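L-Ala-D/L-Glu epimerase, a muconate lactonizing enzyme (Klebsiella pneumoniae subsp. pneumoniae MGH 78578, PDB 3FCP) belongs to the enolase superfamily, binds a magnesium ion, and pairs an N-terminal capping domain with a barrel-shaped C-terminal domain. Local coordinates at residues 141-146 with 165-170; 149-154 with 184-189; 78-83 with 92-97; 109-114 with 279-284; 15-20 with 332-337. All blocks are in the same frame, centred on the assembly; numbering follows the deposited sequence.

Contact 1: residues 141-146 with 165-170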
# COMPACT_ATOMS: atom_id res chain seq x y z
N TRP A 141 13.39 10.25 37.38
CA TRP A 141 14.80 10.04 37.70
C TRP A 141 15.31 8.86 36.89
O TRP A 141 14.59 7.88 36.68
CB TRP A 141 14.97 9.77 39.20
CG TRP A 141 16.41 9.65 39.62
CD1 TRP A 141 17.03 8.54 40.10
CD2 TRP A 141 17.40 10.68 39.58
NE1 TRP A 141 18.36 8.81 40.35
CE2 TRP A 141 18.61 10.12 40.04
CE3 TRP A 141 17.39 12.03 39.19
CZ2 TRP A 141 19.80 10.85 40.12
CZ3 TRP A 141 18.57 12.76 39.27
CH2 TRP A 141 19.76 12.17 39.73
N THR A 142 16.54 8.95 36.41
CA THR A 142 17.11 7.87 35.63
C THR A 142 17.98 6.98 36.50
O THR A 142 18.73 7.45 37.35
CB THR A 142 17.95 8.39 34.43
OG1 THR A 142 17.07 8.94 33.44
CG2 THR A 142 18.76 7.27 33.80
N LEU A 143 17.83 5.67 36.30
CA LEU A 143 18.60 4.68 37.04
C LEU A 143 19.57 4.09 36.02
O LEU A 143 19.16 3.37 35.10
CB LEU A 143 17.65 3.60 37.58
CG LEU A 143 16.59 4.16 38.53
CD1 LEU A 143 15.54 3.11 38.83
CD2 LEU A 143 17.25 4.63 39.82
N ALA A 144 20.84 4.43 36.15
CA ALA A 144 21.85 3.95 35.22
C ALA A 144 23.23 3.76 35.85
O ALA A 144 24.25 4.06 35.23
CB ALA A 144 21.96 4.91 34.04
N SER A 145 23.26 3.26 37.09
CA SER A 145 24.52 3.05 37.79
C SER A 145 25.23 1.80 37.26
O SER A 145 26.39 1.56 37.57
CB SER A 145 24.28 2.89 39.29
OG SER A 145 23.61 1.67 39.58
N GLY A 146 24.51 1.01 36.47
CA GLY A 146 25.09 -0.21 35.93
C GLY A 146 24.96 -1.35 36.92
O GLY A 146 25.33 -2.49 36.61
N ARG A 165 8.33 8.90 41.31
CA ARG A 165 7.24 7.98 41.00
C ARG A 165 7.40 7.40 39.60
O ARG A 165 6.74 6.43 39.23
CB ARG A 165 5.90 8.70 41.13
CG ARG A 165 5.79 9.55 42.38
CD ARG A 165 4.38 10.08 42.58
NE ARG A 165 3.43 9.01 42.90
CZ ARG A 165 3.50 8.25 43.99
NH1 ARG A 165 4.47 8.43 44.88
NH2 ARG A 165 2.59 7.30 44.19
N ALA A 166 8.30 8.00 38.82
CA ALA A 166 8.58 7.53 37.47
C ALA A 166 10.09 7.36 37.35
O ALA A 166 10.86 8.20 37.82
CB ALA A 166 8.08 8.53 36.43
N PHE A 167 10.52 6.27 36.73
CA PHE A 167 11.93 6.00 36.55
C PHE A 167 12.25 5.60 35.12
O PHE A 167 11.47 4.91 34.47
CB PHE A 167 12.37 4.88 37.50
CG PHE A 167 12.13 5.19 38.95
CD1 PHE A 167 13.00 6.01 39.66
CD2 PHE A 167 11.01 4.67 39.60
CE1 PHE A 167 12.76 6.33 41.00
CE2 PHE A 167 10.77 4.98 40.95
CZ PHE A 167 11.64 5.81 41.64
N LYS A 168 13.39 6.06 34.63
CA LYS A 168 13.84 5.74 33.28
C LYS A 168 15.11 4.90 33.43
O LYS A 168 16.11 5.37 33.98
CB LYS A 168 14.13 7.02 32.49
CG LYS A 168 14.91 6.80 31.20
CD LYS A 168 15.08 8.11 30.42
CE LYS A 168 16.17 7.98 29.36
NZ LYS A 168 16.20 9.14 28.41
N LEU A 169 15.07 3.66 32.96
CA LEU A 169 16.22 2.78 33.07
C LEU A 169 16.98 2.73 31.75
O LEU A 169 16.39 2.56 30.68
CB LEU A 169 15.79 1.36 33.44
CG LEU A 169 14.58 1.18 34.35
CD1 LEU A 169 14.44 -0.31 34.68
CD2 LEU A 169 14.71 2.00 35.61
N LYS A 170 18.29 2.89 31.82
CA LYS A 170 19.09 2.84 30.61
C LYS A 170 19.65 1.44 30.46
O LYS A 170 20.20 0.86 31.40
CB LYS A 170 20.21 3.88 30.65
CG LYS A 170 19.68 5.31 30.72
CD LYS A 170 20.53 6.31 29.94
CE LYS A 170 20.47 6.04 28.43
NZ LYS A 170 21.22 7.09 27.66
O HOH W 1 18.94 0.83 34.21
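Leu143 O takes two donors at the ends of the two strands. The O of water 1 donates to Leu143 O at 2.7 Å, and Lys170 N reaches the same oxygen in a weak bond of 3.4 Å. The water also donates to Lys170 O, so it bridges the strands where their ladder is stretched. The pairing is firmer further back. Leu143 N donates to Lys168 O at 2.9 Å, and Lys168 N donates to Trp141 O at 3.0 Å. Lys168 therefore bonds to residues before and after Thr142, as in any parallel ladder. Trp141 N to Ala166 O, 3.3 Å, continues the pattern.

The sheet has two unlike faces. Leu143, Phe167 and Leu169 make an apolar one. Leu143 CD1 touches Leu169 CD2 at 3.5 Å, the two side chains lying alongside each other, and it also reaches Phe167 CB and approaches the ring obliquely. Helices 148-158 and 176-189 cover this face.

On the other face Thr142 lies beside Lys168 and points the same way. Thr142 OG1 rests against Lys168 CB at 3.6 Å and has no polar partner in the model. The lysine starts with CG opposite the backbone N (chi1 166°) and stays extended. This carries NZ past Thr142 to salt bridges with Glu327, Glu225 and Asp199. The side chain of Lys170 lies about 6 Å from the magnesium ion.

Strand 136-143, helix 148-158 and strand 166-170 form a beta-alpha-beta unit of the enolase-superfamily barrel, and Lys168 and Lys170 give the Lys-x-Lys pattern of its muconate lactonizing branch.

Contact 2: residues 149-154 with 184-189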
# COMPACT_ATOMS: atom_id res chain seq x y z
N ALA A 149 21.26 -3.66 42.06
CA ALA A 149 21.09 -3.38 43.48
C ALA A 149 21.16 -1.88 43.76
O ALA A 149 20.30 -1.32 44.45
CB ALA A 149 22.16 -4.12 44.30
N LYS A 150 22.19 -1.22 43.23
CA LYS A 150 22.33 0.22 43.44
C LYS A 150 21.13 0.98 42.90
O LYS A 150 20.60 1.87 43.57
CB LYS A 150 23.62 0.72 42.79
CG LYS A 150 24.89 0.20 43.46
CD LYS A 150 26.14 0.78 42.83
CE LYS A 150 27.40 0.20 43.48
NZ LYS A 150 28.65 0.74 42.87
N ASP A 151 20.69 0.64 41.69
CA ASP A 151 19.54 1.31 41.08
C ASP A 151 18.28 1.17 41.92
O ASP A 151 17.57 2.15 42.15
CB ASP A 151 19.27 0.75 39.68
CG ASP A 151 20.37 1.10 38.69
OD1 ASP A 151 21.06 2.13 38.90
OD2 ASP A 151 20.54 0.36 37.70
N ILE A 152 18.00 -0.05 42.37
CA ILE A 152 16.82 -0.31 43.19
C ILE A 152 16.85 0.51 44.48
O ILE A 152 15.83 1.06 44.89
CB ILE A 152 16.69 -1.81 43.54
CG1 ILE A 152 16.27 -2.59 42.28
CG2 ILE A 152 15.68 -2.01 44.67
CD1 ILE A 152 16.23 -4.09 42.47
N ALA A 153 18.01 0.57 45.11
CA ALA A 153 18.17 1.33 46.35
C ALA A 153 17.81 2.79 46.10
O ALA A 153 16.94 3.35 46.77
CB ALA A 153 19.62 1.22 46.84
N GLU A 154 18.48 3.38 45.12
CA GLU A 154 18.26 4.77 44.74
C GLU A 154 16.77 4.99 44.48
O GLU A 154 16.17 5.92 45.02
CB GLU A 154 19.07 5.08 43.49
CG GLU A 154 19.50 6.52 43.34
CD GLU A 154 20.50 6.71 42.20
OE1 GLU A 154 20.12 6.46 41.04
OE2 GLU A 154 21.65 7.09 42.48
N ARG A 184 13.74 -6.52 34.79
CA ARG A 184 12.70 -7.28 35.48
C ARG A 184 12.84 -7.11 37.00
O ARG A 184 11.85 -6.93 37.71
CB ARG A 184 12.78 -8.76 35.12
CG ARG A 184 11.64 -9.60 35.71
CD ARG A 184 11.80 -11.07 35.37
NE ARG A 184 11.79 -11.31 33.93
CZ ARG A 184 10.72 -11.13 33.15
NH1 ARG A 184 10.81 -11.37 31.84
NH2 ARG A 184 9.57 -10.72 33.67
N ALA A 185 14.08 -7.16 37.49
CA ALA A 185 14.35 -7.00 38.92
C ALA A 185 13.86 -5.65 39.43
O ALA A 185 13.23 -5.56 40.49
CB ALA A 185 15.84 -7.15 39.19
N ILE A 186 14.14 -4.60 38.66
CA ILE A 186 13.73 -3.26 39.05
C ILE A 186 12.21 -3.13 39.01
O ILE A 186 11.61 -2.49 39.88
CB ILE A 186 14.37 -2.20 38.13
CG1 ILE A 186 15.89 -2.24 38.29
CG2 ILE A 186 13.84 -0.81 38.48
CD1 ILE A 186 16.65 -1.35 37.32
N VAL A 187 11.59 -3.73 38.00
CA VAL A 187 10.14 -3.67 37.88
C VAL A 187 9.47 -4.33 39.09
O VAL A 187 8.51 -3.80 39.64
CB VAL A 187 9.66 -4.38 36.58
CG1 VAL A 187 8.14 -4.51 36.57
CG2 VAL A 187 10.12 -3.58 35.37
N GLU A 188 9.99 -5.48 39.50
CA GLU A 188 9.44 -6.20 40.66
C GLU A 188 9.60 -5.38 41.94
O GLU A 188 8.66 -5.24 42.72
CB GLU A 188 10.15 -7.53 40.86
CG GLU A 188 10.26 -8.39 39.61
CD GLU A 188 10.92 -9.73 39.89
OE1 GLU A 188 11.91 -9.76 40.66
OE2 GLU A 188 10.45 -10.74 39.33
N ALA A 189 10.79 -4.83 42.13
CA ALA A 189 11.11 -4.04 43.32
C ALA A 189 10.36 -2.71 43.42
O ALA A 189 9.74 -2.43 44.44
CB ALA A 189 12.62 -3.79 43.37
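Ile152 packs against Ala185, Ile186 and Ala189, joining two neighbouring outer helices of the beta/alpha barrel. Helices 148-158 and 176-189 run in nearly the same direction. Their short segments are inclined by 25°, with the axes 9.9 Å apart at closest approach. No hydrogen bond crosses between the segments, and the contact is small, burying about 185 Å².

The tight part is built on the CD1 and CG2 branches of Ile152. CG1 stands beside the backbone N (chi1 -72°), and the chain then runs extended to CD1, which brings this methyl up to the next helix. Ile152 CD1 meets Ala189 CB at 3.7 Å, and Ile152 CG2 meets Ala189 CB at 3.8 Å. The alanine methyl is thus held by both branches of the isoleucine. Ile152 CD1 also approaches Ala185 O at 3.9 Å, so it lies against one backbone carbonyl as well. Ala185 and Ala189 both point toward helix 148-158. Leu190 touches Ile152 as well, just past the end of helix 176-189.

Toward the barrel strands, Ile186 closes the packing. Ile152 CG1 and Ile186 CG1 are 4.0 Å apart, with the two side chains crossing obliquely.

The outer side is looser. Lys150, Ala153 and Glu188 are exposed and take no part in the contact.

Asp151 lies on the inner side. Its carboxylate is turned to the loop after strand 136-143, where OD1 bonds to Ser145 OG. What it offers helix 176-189 is its methylene: Asp151 CB lies 4.1 Å from Ile186 CD1.

Contact 3: residues 78-83 with 92-97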
# COMPACT_ATOMS: atom_id res chain seq x y z
N PRO A 78 28.44 36.51 13.12
CA PRO A 78 28.46 37.54 12.07
C PRO A 78 27.14 37.62 11.29
O PRO A 78 26.82 38.64 10.69
CB PRO A 78 29.66 37.14 11.21
CG PRO A 78 29.76 35.65 11.41
CD PRO A 78 29.50 35.51 12.90
N LEU A 79 26.37 36.54 11.31
CA LEU A 79 25.10 36.51 10.59
C LEU A 79 24.02 37.32 11.31
O LEU A 79 23.20 37.99 10.67
CB LEU A 79 24.65 35.05 10.40
CG LEU A 79 23.35 34.68 9.68
CD1 LEU A 79 22.17 35.03 10.55
CD2 LEU A 79 23.26 35.38 8.32
N LEU A 80 24.03 37.27 12.64
CA LEU A 80 23.01 37.95 13.44
C LEU A 80 23.33 39.36 13.96
O LEU A 80 22.41 40.12 14.24
CB LEU A 80 22.63 37.05 14.62
CG LEU A 80 22.05 35.69 14.21
CD1 LEU A 80 21.82 34.82 15.45
CD2 LEU A 80 20.75 35.90 13.44
N LYS A 81 24.60 39.71 14.08
CA LYS A 81 24.92 41.04 14.58
C LYS A 81 24.41 42.14 13.64
O LYS A 81 24.67 42.12 12.44
CB LYS A 81 26.43 41.17 14.79
CG LYS A 81 26.91 40.40 16.04
CD LYS A 81 28.42 40.24 16.10
CE LYS A 81 29.13 41.57 16.25
NZ LYS A 81 30.61 41.35 16.28
N GLY A 82 23.64 43.07 14.20
CA GLY A 82 23.08 44.14 13.40
C GLY A 82 21.62 43.91 13.05
O GLY A 82 20.92 44.83 12.63
N GLN A 83 21.15 42.68 13.24
CA GLN A 83 19.76 42.34 12.94
C GLN A 83 18.81 42.65 14.10
O GLN A 83 19.21 42.63 15.26
CB GLN A 83 19.64 40.84 12.61
CG GLN A 83 20.42 40.39 11.39
CD GLN A 83 19.86 40.96 10.10
OE1 GLN A 83 18.67 40.81 9.82
NE2 GLN A 83 20.71 41.61 9.31
N THR A 92 14.92 33.52 12.74
CA THR A 92 14.91 32.09 12.50
C THR A 92 15.03 31.79 11.00
O THR A 92 15.78 30.90 10.58
CB THR A 92 13.62 31.46 13.07
OG1 THR A 92 13.58 31.67 14.49
CG2 THR A 92 13.57 29.96 12.77
N ALA A 93 14.30 32.54 10.18
CA ALA A 93 14.34 32.35 8.73
C ALA A 93 15.75 32.66 8.21
O ALA A 93 16.24 32.00 7.29
CB ALA A 93 13.31 33.27 8.05
N ARG A 94 16.39 33.66 8.80
CA ARG A 94 17.73 34.05 8.40
C ARG A 94 18.73 32.96 8.79
O ARG A 94 19.60 32.59 8.01
CB ARG A 94 18.12 35.38 9.06
CG ARG A 94 19.49 35.92 8.67
CD ARG A 94 19.73 37.29 9.30
NE ARG A 94 21.03 37.85 8.95
CZ ARG A 94 21.31 38.47 7.80
NH1 ARG A 94 20.38 38.60 6.88
NH2 ARG A 94 22.53 38.95 7.58
N MET A 95 18.58 32.46 10.01
CA MET A 95 19.45 31.42 10.54
C MET A 95 19.34 30.12 9.74
O MET A 95 20.34 29.52 9.36
CB MET A 95 19.09 31.15 12.02
CG MET A 95 19.27 32.34 12.96
SD MET A 95 18.65 32.03 14.65
CE MET A 95 19.84 30.92 15.12
N ASN A 96 18.11 29.68 9.47
CA ASN A 96 17.92 28.44 8.74
C ASN A 96 18.27 28.58 7.27
O ASN A 96 18.73 27.63 6.64
CB ASN A 96 16.49 27.93 8.90
CG ASN A 96 16.20 27.50 10.33
OD1 ASN A 96 17.10 27.02 11.02
ND2 ASN A 96 14.96 27.64 10.76
N GLY A 97 18.08 29.78 6.73
CA GLY A 97 18.41 30.01 5.34
C GLY A 97 19.91 29.98 5.08
O GLY A 97 20.35 29.57 4.01
O HOH W 2 25.14 39.81 8.79
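Arg94 runs straight from its helix to Leu79 and Gln83. Its CG lies opposite the backbone N (chi1 -178°), and the chain stays extended as far as NE. Gln83 does the reverse: a bend at chi2 (-68°) folds its amide back over the arginine.

The guanidinium is held at its edge and on both faces. At the edge, Arg94 NE donates to Leu79 O in a nearly straight bond of 2.8 Å, and the oxygen lies close to the guanidinium plane. Arg94 NH2 adds a weak bond to Leu79 O at 3.3 Å. Water 2 also lies at this edge. It accepts from Arg94 NH2 at 3.0 Å and donates to Pro78 O at 2.8 Å, so two successive carbonyls are tied to one guanidinium.

Over one face lies the Gln83 amide, stacked with its plane only 5° from that of the guanidinium. Gln83 NE2 sits over the centre, 3.5 Å from Arg94 CZ. Over the opposite face comes Leu79 CD2, 3.4 Å from Arg94 NE. Leu79 CD1 packs lower down, against Arg94 CG. Deeper in, Leu80 CD2 meets Met95 CG at 3.9 Å, the side chains at about a right angle, and both residues touch Ile109 of helix 103-121.

The contact joins the end of helix 65-80, and the type II turn from Leu80 to Gln83, to helix 88-98 in the N-terminal domain. The bonded carbonyls belong to the C-terminal turn of a helix, the end expected to carry partial negative charge. A positive guanidinium there is probably favourable, and the edge bonds and stacking should limit its rotation.

Contact 4: residues 109-114 with 279-284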
# COMPACT_ATOMS: atom_id res chain seq x y z
N ILE A 109 21.20 30.04 20.78
CA ILE A 109 20.90 31.39 20.31
C ILE A 109 19.41 31.74 20.45
O ILE A 109 19.06 32.84 20.90
CB ILE A 109 21.30 31.57 18.82
CG1 ILE A 109 22.81 31.42 18.66
CG2 ILE A 109 20.82 32.93 18.31
CD1 ILE A 109 23.63 32.44 19.45
N GLU A 110 18.54 30.82 20.06
CA GLU A 110 17.10 31.07 20.15
C GLU A 110 16.72 31.27 21.61
O GLU A 110 15.88 32.12 21.94
CB GLU A 110 16.31 29.90 19.56
CG GLU A 110 14.82 30.18 19.45
CD GLU A 110 14.04 29.04 18.82
OE1 GLU A 110 13.53 28.18 19.56
OE2 GLU A 110 13.95 29.00 17.58
N THR A 111 17.34 30.50 22.49
CA THR A 111 17.06 30.60 23.92
C THR A 111 17.44 31.99 24.42
O THR A 111 16.66 32.64 25.13
CB THR A 111 17.86 29.55 24.72
OG1 THR A 111 17.46 28.23 24.32
CG2 THR A 111 17.61 29.73 26.23
N ALA A 112 18.63 32.45 24.05
CA ALA A 112 19.11 33.75 24.47
C ALA A 112 18.22 34.87 23.93
O ALA A 112 17.91 35.83 24.65
CB ALA A 112 20.56 33.96 24.01
N LEU A 113 17.80 34.74 22.68
CA LEU A 113 16.93 35.73 22.05
C LEU A 113 15.62 35.81 22.82
O LEU A 113 15.11 36.91 23.07
CB LEU A 113 16.65 35.35 20.59
CG LEU A 113 17.81 35.57 19.61
CD1 LEU A 113 17.50 34.91 18.27
CD2 LEU A 113 18.05 37.07 19.45
N LEU A 114 15.08 34.65 23.19
CA LEU A 114 13.83 34.61 23.94
C LEU A 114 14.02 35.16 25.36
O LEU A 114 13.15 35.84 25.89
CB LEU A 114 13.28 33.18 24.00
CG LEU A 114 12.63 32.66 22.71
CD1 LEU A 114 12.39 31.16 22.83
CD2 LEU A 114 11.33 33.40 22.45
N GLY A 279 16.24 23.07 17.55
CA GLY A 279 16.76 24.40 17.32
C GLY A 279 16.26 25.45 18.31
O GLY A 279 16.30 26.65 18.03
N GLY A 280 15.76 25.01 19.47
CA GLY A 280 15.32 25.96 20.47
C GLY A 280 13.92 25.80 21.04
O GLY A 280 13.12 25.00 20.55
N PRO A 281 13.60 26.56 22.09
CA PRO A 281 12.30 26.53 22.77
C PRO A 281 11.10 26.85 21.86
O PRO A 281 10.01 26.36 22.08
CB PRO A 281 12.46 27.57 23.88
CG PRO A 281 13.94 27.56 24.16
CD PRO A 281 14.52 27.49 22.77
N ASN A 282 11.30 27.69 20.84
CA ASN A 282 10.19 28.00 19.94
C ASN A 282 10.13 26.99 18.80
O ASN A 282 9.05 26.49 18.45
CB ASN A 282 10.31 29.42 19.37
CG ASN A 282 9.09 29.81 18.53
OD1 ASN A 282 9.23 30.26 17.39
ND2 ASN A 282 7.91 29.64 19.09
N SER A 283 11.29 26.69 18.22
CA SER A 283 11.36 25.74 17.11
C SER A 283 10.80 24.37 17.47
O SER A 283 10.17 23.72 16.64
CB SER A 283 12.81 25.59 16.64
OG SER A 283 13.27 26.79 16.04
N VAL A 284 11.03 23.92 18.70
CA VAL A 284 10.54 22.61 19.10
C VAL A 284 9.01 22.54 19.12
O VAL A 284 8.43 21.46 18.99
CB VAL A 284 11.09 22.21 20.50
CG1 VAL A 284 10.42 23.02 21.59
CG2 VAL A 284 10.89 20.70 20.72
O HOH W 3 12.05 29.95 16.05
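Glu110 and Gly280 bring the two backbones closest, with Glu110 CA 5.4 Å from Gly280 CA. Segment 109-114 is regular helix. Segment 279-284 is mostly turn and enters a weakly bonded helix at about 283: Gly279 (phi 110°) and Gly280 (phi 128°) lead the chain from helix 275-278 into helix 283-294.

Glu110 is extended, with CG opposite the backbone N (chi1 -172°), and points into this turn. Gly280 passes close to the glutamate with no side chain between. Ser283 OG donates to Glu110 OE2 at 2.8 Å, on the syn lone pair of OE2, the side of the other oxygen. Water 3 also donates to Glu110 OE2, at 2.6 Å from its O, and to Asn282 OD1. Asn282 N and Ser283 N appear to donate to Glu110 OE1, whose position is doubtful.

The contact joins the capping domain to the barrel domain of the enolase-superfamily fold. A carboxylate sits at the start of helix 283-294, where the helix dipole would probably favour its negative charge.

Pro281 packs beside it, against Leu114 and Thr111. Leu114 CD1 meets Pro281 CB at 3.7 Å, the two running alongside in opposing directions. Thr111 OG1 lies 3.4 Å from Pro281 CD, but its hydrogen bond goes to Ser107 O.

Contact 5: residues 15-20 with 332-337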
# COMPACT_ATOMS: atom_id res chain seq x y z
N VAL A 15 32.06 25.67 28.92
CA VAL A 15 32.21 25.57 30.36
C VAL A 15 32.21 24.12 30.81
O VAL A 15 31.33 23.35 30.44
CB VAL A 15 31.06 26.30 31.07
CG1 VAL A 15 31.26 26.27 32.56
CG2 VAL A 15 30.98 27.73 30.57
N ASP A 16 33.22 23.74 31.59
CA ASP A 16 33.33 22.38 32.10
C ASP A 16 32.99 22.42 33.58
O ASP A 16 33.76 22.92 34.40
CB ASP A 16 34.74 21.83 31.89
CG ASP A 16 35.11 21.72 30.42
OD1 ASP A 16 34.26 21.23 29.64
OD2 ASP A 16 36.23 22.10 30.05
N VAL A 17 31.81 21.90 33.91
CA VAL A 17 31.34 21.86 35.28
C VAL A 17 31.41 20.45 35.82
O VAL A 17 31.13 19.49 35.10
CB VAL A 17 29.88 22.37 35.37
CG1 VAL A 17 29.82 23.84 34.99
CG2 VAL A 17 28.98 21.56 34.45
N PRO A 18 31.78 20.31 37.10
CA PRO A 18 31.90 19.00 37.74
C PRO A 18 30.55 18.32 38.00
O PRO A 18 29.56 18.98 38.34
CB PRO A 18 32.64 19.33 39.03
CG PRO A 18 32.09 20.67 39.38
CD PRO A 18 32.13 21.38 38.04
N THR A 19 30.53 17.01 37.84
CA THR A 19 29.33 16.21 38.06
C THR A 19 29.44 15.53 39.42
O THR A 19 30.52 15.43 40.00
CB THR A 19 29.20 15.13 36.99
OG1 THR A 19 30.31 14.23 37.09
CG2 THR A 19 29.17 15.75 35.60
N ILE A 20 28.31 15.04 39.93
CA ILE A 20 28.28 14.35 41.21
C ILE A 20 28.93 12.97 41.10
O ILE A 20 28.90 12.34 40.04
CB ILE A 20 26.83 14.16 41.71
CG1 ILE A 20 26.02 13.35 40.69
CG2 ILE A 20 26.18 15.52 41.95
CD1 ILE A 20 24.60 13.04 41.12
N LEU A 332 20.55 18.41 38.54
CA LEU A 332 20.76 17.58 39.72
C LEU A 332 21.97 16.66 39.63
O LEU A 332 22.37 16.05 40.62
CB LEU A 332 19.50 16.76 40.01
CG LEU A 332 18.26 17.61 40.32
CD1 LEU A 332 17.07 16.71 40.59
CD2 LEU A 332 18.54 18.50 41.52
N LEU A 333 22.56 16.55 38.44
CA LEU A 333 23.73 15.70 38.25
C LEU A 333 25.03 16.48 38.44
O LEU A 333 26.11 15.91 38.45
CB LEU A 333 23.74 15.09 36.85
CG LEU A 333 22.59 14.18 36.41
CD1 LEU A 333 22.81 13.77 34.96
CD2 LEU A 333 22.52 12.95 37.32
N LEU A 334 24.91 17.80 38.58
CA LEU A 334 26.09 18.65 38.71
C LEU A 334 26.37 19.08 40.15
O LEU A 334 25.44 19.27 40.94
CB LEU A 334 25.92 19.90 37.85
CG LEU A 334 25.45 19.71 36.40
CD1 LEU A 334 25.10 21.06 35.83
CD2 LEU A 334 26.53 19.03 35.57
N LYS A 335 27.65 19.23 40.48
CA LYS A 335 28.04 19.67 41.81
C LYS A 335 28.01 21.20 41.86
O LYS A 335 27.97 21.80 42.93
CB LYS A 335 29.43 19.16 42.17
CG LYS A 335 29.52 17.64 42.20
CD LYS A 335 30.45 17.15 43.31
CE LYS A 335 31.88 17.63 43.10
NZ LYS A 335 32.77 17.20 44.22
N ASP A 336 28.02 21.82 40.68
CA ASP A 336 27.98 23.28 40.57
C ASP A 336 27.50 23.65 39.17
O ASP A 336 27.59 22.85 38.24
CB ASP A 336 29.37 23.87 40.83
CG ASP A 336 29.31 25.28 41.42
OD1 ASP A 336 30.38 25.89 41.61
OD2 ASP A 336 28.20 25.77 41.70
N ASP A 337 27.01 24.88 39.01
CA ASP A 337 26.51 25.35 37.72
C ASP A 337 27.01 26.79 37.54
O ASP A 337 27.70 27.32 38.40
CB ASP A 337 24.98 25.33 37.71
CG ASP A 337 24.40 25.18 36.30
OD1 ASP A 337 25.00 25.68 35.33
OD2 ASP A 337 23.32 24.56 36.18
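Two backbone hydrogen bonds join Pro18 and Ile20 to the loop 332-337. Lys335 N donates to Pro18 O at 2.9 Å, and Ile20 N donates to Leu333 O at 2.8 Å. They flank a single bridge between Thr19 and Leu334, whose CA atoms are 4.1 Å apart. Thr19 CA also approaches Leu333 O, as a CA-H...O contact.

Two apolar pairs add to the bridge. Val17 CG2 meets Leu334 CD2 at 3.7 Å, and Ile20 CD1 meets Leu333 CD2 at 4.3 Å.

Other aliphatic carbons lie on backbone oxygens. Ile20 holds CG1 in the crowded position between backbone N and carbonyl carbon (chi1 59°), which lays CG1 over Leu333 O at 3.4 Å. Lys335 CG packs on Thr19 O at 3.3 Å and on Ile20, while the end of the chain turns away.

Asp336 supplies the polar part. Its OD1 bonds to Tyr370 OH of helix 364-370, while its backbone N and O are buried without a partner in the model.

The contact ties the end of strand 7-17, in the N-terminal capping domain, to a loop of the barrel domain. Residues 21-31, which follow, are not modelled. They probably form the flexible loop that this capping domain commonly extends over the mouth of the barrel in the enolase superfamily.

Contact 5 opens first along the chain and closes last, spanning the other four. Contact 3 is the first to close and lies wholly in the N-terminal domain. Contacts 1 and 2 lie side by side in the barrel, centres 9 Å apart. Their segments alternate along the chain, and contact 2 uses helix 148-158, which links the two strands paired in contact 1. Contacts 4 and 5 have centres 23 Å apart. Contact 4 touches contact 3 through helix 103-121. Contact 5 touches contact 1 where Trp141 meets Leu332 and Leu333. Contacts 2 and 3 are farthest apart, about 49 Å between centres. Contacts 4 and 5 thus join the capping domain to the barrel at well-separated places.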